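Local atomic coordinates of endoglucanase (PDB entry 2YIK), a protein that probably hydrolyses internal beta-1,4-glucosidic bonds of cellulose, as a family 9 endoglucanase from the cellulose-degrading bacterium Clostridium thermocellum. Residues Q45-A53 and Y469-G477. Residues are numbered along the deposited sequence; the frame is centred on the assembly and turned at random.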
loop_
_atom_site.group_PDB
_atom_site.type_symbol
_atom_site.label_atom_id
_atom_site.label_comp_id
_atom_site.label_asym_id
_atom_site.label_seq_id
_atom_site.Cartn_x
_atom_site.Cartn_y
_atom_site.Cartn_z
ATOM N N GLN A 45 6.614 -1.886 -15.644
ATOM C CA GLN A 45 7.041 -0.525 -15.937
ATOM C C GLN A 45 5.884 0.450 -15.806
ATOM O O GLN A 45 5.962 1.429 -15.062
ATOM C CB GLN A 45 7.618 -0.446 -17.352
ATOM C CG GLN A 45 7.773 0.969 -17.870
ATOM C CD GLN A 45 8.158 1.017 -19.345
ATOM O OE1 GLN A 45 7.639 0.251 -20.160
ATOM N NE2 GLN A 45 9.057 1.931 -19.695
ATOM N N TYR A 46 4.807 0.179 -16.535
ATOM C CA TYR A 46 3.635 1.038 -16.503
ATOM C C TYR A 46 2.973 1.153 -15.130
ATOM O O TYR A 46 2.578 2.245 -14.724
ATOM C CB TYR A 46 2.599 0.548 -17.523
ATOM C CG TYR A 46 2.822 1.047 -18.936
ATOM C CD1 TYR A 46 4.069 0.935 -19.548
ATOM C CD2 TYR A 46 1.778 1.610 -19.668
ATOM C CE1 TYR A 46 4.273 1.371 -20.851
ATOM C CE2 TYR A 46 1.969 2.052 -20.975
ATOM C CZ TYR A 46 3.219 1.928 -21.561
ATOM O OH TYR A 46 3.415 2.346 -22.859
ATOM N N SER A 47 2.862 0.037 -14.414
ATOM C CA SER A 47 2.196 0.030 -13.107
ATOM C C SER A 47 2.606 1.123 -12.121
ATOM O O SER A 47 1.758 1.652 -11.405
ATOM C CB SER A 47 2.342 -1.345 -12.425
ATOM O OG SER A 47 3.655 -1.574 -11.946
ATOM N N MET A 48 3.888 1.470 -12.080
ATOM C CA MET A 48 4.344 2.484 -11.132
ATOM C C MET A 48 3.990 3.917 -11.483
ATOM O O MET A 48 3.962 4.782 -10.605
ATOM C CB MET A 48 5.854 2.360 -10.903
ATOM C CG MET A 48 6.211 1.121 -10.109
ATOM S SD MET A 48 7.974 0.813 -9.887
ATOM C CE MET A 48 8.331 -0.077 -11.345
ATOM N N PHE A 49 3.703 4.178 -12.752
ATOM C CA PHE A 49 3.371 5.535 -13.160
ATOM C C PHE A 49 2.126 6.103 -12.509
ATOM O O PHE A 49 1.941 7.317 -12.495
ATOM C CB PHE A 49 3.273 5.618 -14.681
ATOM C CG PHE A 49 4.607 5.711 -15.341
ATOM C CD1 PHE A 49 5.213 6.948 -15.552
ATOM C CD2 PHE A 49 5.295 4.558 -15.689
ATOM C CE1 PHE A 49 6.497 7.026 -16.093
ATOM C CE2 PHE A 49 6.567 4.623 -16.226
ATOM C CZ PHE A 49 7.173 5.860 -16.433
ATOM N N PHE A 50 1.277 5.241 -11.959
ATOM C CA PHE A 50 0.088 5.746 -11.289
ATOM C C PHE A 50 0.542 6.529 -10.072
ATOM O O PHE A 50 -0.069 7.524 -9.697
ATOM C CB PHE A 50 -0.835 4.624 -10.810
ATOM C CG PHE A 50 -2.001 5.136 -10.005
ATOM C CD1 PHE A 50 -3.061 5.784 -10.629
ATOM C CD2 PHE A 50 -2.023 5.002 -8.617
ATOM C CE1 PHE A 50 -4.100 6.328 -9.881
ATOM C CE2 PHE A 50 -3.054 5.542 -7.863
ATOM C CZ PHE A 50 -4.105 6.191 -8.495
ATOM N N TYR A 51 1.623 6.078 -9.453
ATOM C CA TYR A 51 2.117 6.759 -8.274
ATOM C C TYR A 51 2.647 8.140 -8.632
ATOM O O TYR A 51 2.444 9.093 -7.880
ATOM C CB TYR A 51 3.156 5.882 -7.577
ATOM C CG TYR A 51 2.494 4.653 -6.995
ATOM C CD1 TYR A 51 1.617 4.762 -5.912
ATOM C CD2 TYR A 51 2.658 3.400 -7.586
ATOM C CE1 TYR A 51 0.912 3.653 -5.437
ATOM C CE2 TYR A 51 1.959 2.285 -7.122
ATOM C CZ TYR A 51 1.083 2.418 -6.050
ATOM O OH TYR A 51 0.353 1.333 -5.622
ATOM N N ASP A 52 3.291 8.263 -9.789
ATOM C CA ASP A 52 3.792 9.566 -10.211
ATOM C C ASP A 52 2.618 10.524 -10.381
ATOM O O ASP A 52 2.738 11.720 -10.107
ATOM C CB ASP A 52 4.544 9.467 -11.541
ATOM C CG ASP A 52 5.778 8.600 -11.449
ATOM O OD1 ASP A 52 5.644 7.427 -11.037
ATOM O OD2 ASP A 52 6.879 9.089 -11.792
ATOM N N ALA A 53 1.482 9.994 -10.829
ATOM C CA ALA A 53 0.296 10.812 -11.051
ATOM C C ALA A 53 -0.357 11.279 -9.760
ATOM O O ALA A 53 -1.132 12.235 -9.772
ATOM C CB ALA A 53 -0.717 10.048 -11.899
ATOM N N TYR A 469 -4.919 14.019 -20.163
ATOM C CA TYR A 469 -3.703 13.231 -19.956
ATOM C C TYR A 469 -3.972 11.749 -19.722
ATOM O O TYR A 469 -4.982 11.372 -19.134
ATOM C CB TYR A 469 -2.934 13.795 -18.763
ATOM C CG TYR A 469 -2.742 15.285 -18.843
ATOM C CD1 TYR A 469 -1.868 15.847 -19.772
ATOM C CD2 TYR A 469 -3.456 16.140 -18.005
ATOM C CE1 TYR A 469 -1.708 17.232 -19.862
ATOM C CE2 TYR A 469 -3.309 17.520 -18.089
ATOM C CZ TYR A 469 -2.434 18.060 -19.016
ATOM O OH TYR A 469 -2.290 19.430 -19.095
ATOM N N VAL A 470 -3.046 10.915 -20.179
ATOM C CA VAL A 470 -3.167 9.470 -20.028
ATOM C C VAL A 470 -2.556 9.009 -18.703
ATOM O O VAL A 470 -1.351 9.152 -18.479
ATOM C CB VAL A 470 -2.460 8.733 -21.189
ATOM C CG1 VAL A 470 -2.638 7.227 -21.040
ATOM C CG2 VAL A 470 -3.027 9.208 -22.532
ATOM N N LEU A 471 -3.404 8.460 -17.837
ATOM C CA LEU A 471 -2.993 7.964 -16.520
ATOM C C LEU A 471 -2.351 6.584 -16.674
ATOM O O LEU A 471 -2.898 5.580 -16.217
ATOM C CB LEU A 471 -4.224 7.876 -15.611
ATOM C CG LEU A 471 -4.106 7.559 -14.116
ATOM C CD1 LEU A 471 -3.429 8.720 -13.378
ATOM C CD2 LEU A 471 -5.509 7.318 -13.552
ATOM N N TYR A 472 -1.183 6.543 -17.310
ATOM C CA TYR A 472 -0.462 5.292 -17.555
ATOM C C TYR A 472 -0.310 4.382 -16.344
ATOM O O TYR A 472 0.062 4.837 -15.262
ATOM C CB TYR A 472 0.936 5.589 -18.109
ATOM C CG TYR A 472 0.958 6.096 -19.530
ATOM C CD1 TYR A 472 0.698 5.236 -20.597
ATOM C CD2 TYR A 472 1.220 7.438 -19.808
ATOM C CE1 TYR A 472 0.701 5.694 -21.906
ATOM C CE2 TYR A 472 1.221 7.917 -21.120
ATOM C CZ TYR A 472 0.964 7.036 -22.165
ATOM O OH TYR A 472 0.989 7.488 -23.467
ATOM N N GLY A 473 -0.612 3.098 -16.540
ATOM C CA GLY A 473 -0.452 2.112 -15.485
ATOM C C GLY A 473 -1.495 1.970 -14.400
ATOM O O GLY A 473 -1.374 1.092 -13.546
ATOM N N ALA A 474 -2.513 2.821 -14.412
ATOM C CA ALA A 474 -3.555 2.728 -13.397
ATOM C C ALA A 474 -4.419 1.484 -13.625
ATOM O O ALA A 474 -4.838 1.211 -14.752
ATOM C CB ALA A 474 -4.427 3.977 -13.425
ATOM N N LEU A 475 -4.666 0.732 -12.555
ATOM C CA LEU A 475 -5.504 -0.464 -12.625
ATOM C C LEU A 475 -6.845 -0.039 -12.050
ATOM O O LEU A 475 -6.949 0.247 -10.858
ATOM C CB LEU A 475 -4.918 -1.598 -11.780
ATOM C CG LEU A 475 -5.773 -2.860 -11.620
ATOM C CD1 LEU A 475 -5.930 -3.560 -12.958
ATOM C CD2 LEU A 475 -5.117 -3.798 -10.608
ATOM N N VAL A 476 -7.869 0.021 -12.894
ATOM C CA VAL A 476 -9.184 0.440 -12.428
ATOM C C VAL A 476 -9.900 -0.652 -11.628
ATOM O O VAL A 476 -9.484 -1.813 -11.628
ATOM C CB VAL A 476 -10.059 0.868 -13.611
ATOM C CG1 VAL A 476 -9.368 1.999 -14.375
ATOM C CG2 VAL A 476 -10.318 -0.322 -14.526
ATOM N N GLY A 477 -10.968 -0.261 -10.941
ATOM C CA GLY A 477 -11.736 -1.196 -10.139
ATOM C C GLY A 477 -11.907 -2.547 -10.804
ATOM O O GLY A 477 -11.762 -3.587 -10.161
HETATM O O HOH W 1 -0.288 7.575 -14.527
#
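Leu471 meets Phe50 and Ala53 branch by branch, a good example of how a loop can be fitted against two consecutive short helices through apolar carbon and water. With the leucine CG anti to the backbone N (chi1 -172°), this torsion sets its branches against Phe50 and Ala53. CB serves as the stem; CG lies 4.0 Å from Phe50 CD1. Beyond it the side chain forks. CD1 presses on Ala53 CB at 3.4 Å, tighter than usual van der Waals contact, while CD2 lies 4.1 Å from Phe50 CE1. The same phenyl ring is shared, since Phe50 CD1 also receives Ala474 CB at 3.6 Å, and Phe50 touches Asn502 of helix 499-516 as well.

Leu471 and Ala474 are the ends of a type II beta turn, and Gly473, at its third position, has the positive phi usual there. Here the glycine meets the backbone where helix 40-47 gives way to helix 49-54: Gly473 CA makes a CA-H...O contact of 3.1 Å with Tyr46 O, the bare CA letting the loop come this close to the carbonyl. These helices belong to the catalytic domain of glycoside hydrolase family 9, whose core is an (alpha/alpha)6 barrel, and the loop follows the segment bearing His451, the predicted active-site residue; the side chains of Leu471 and His451 are about 8 Å apart.

Next to the glycine, the rings of Tyr46 and Tyr472 stand nearly perpendicular (88°), Tyr46 CE2 coming 3.4 Å from Tyr472 CD1, while Val470 CG1 lies over one face of the Tyr472 ring. Tyr46 OH is hydrogen-bonded to Asp524 OD2. A water supplies the polar link, donating to Tyr472 O at 2.9 Å and, weakly, to Phe49 O.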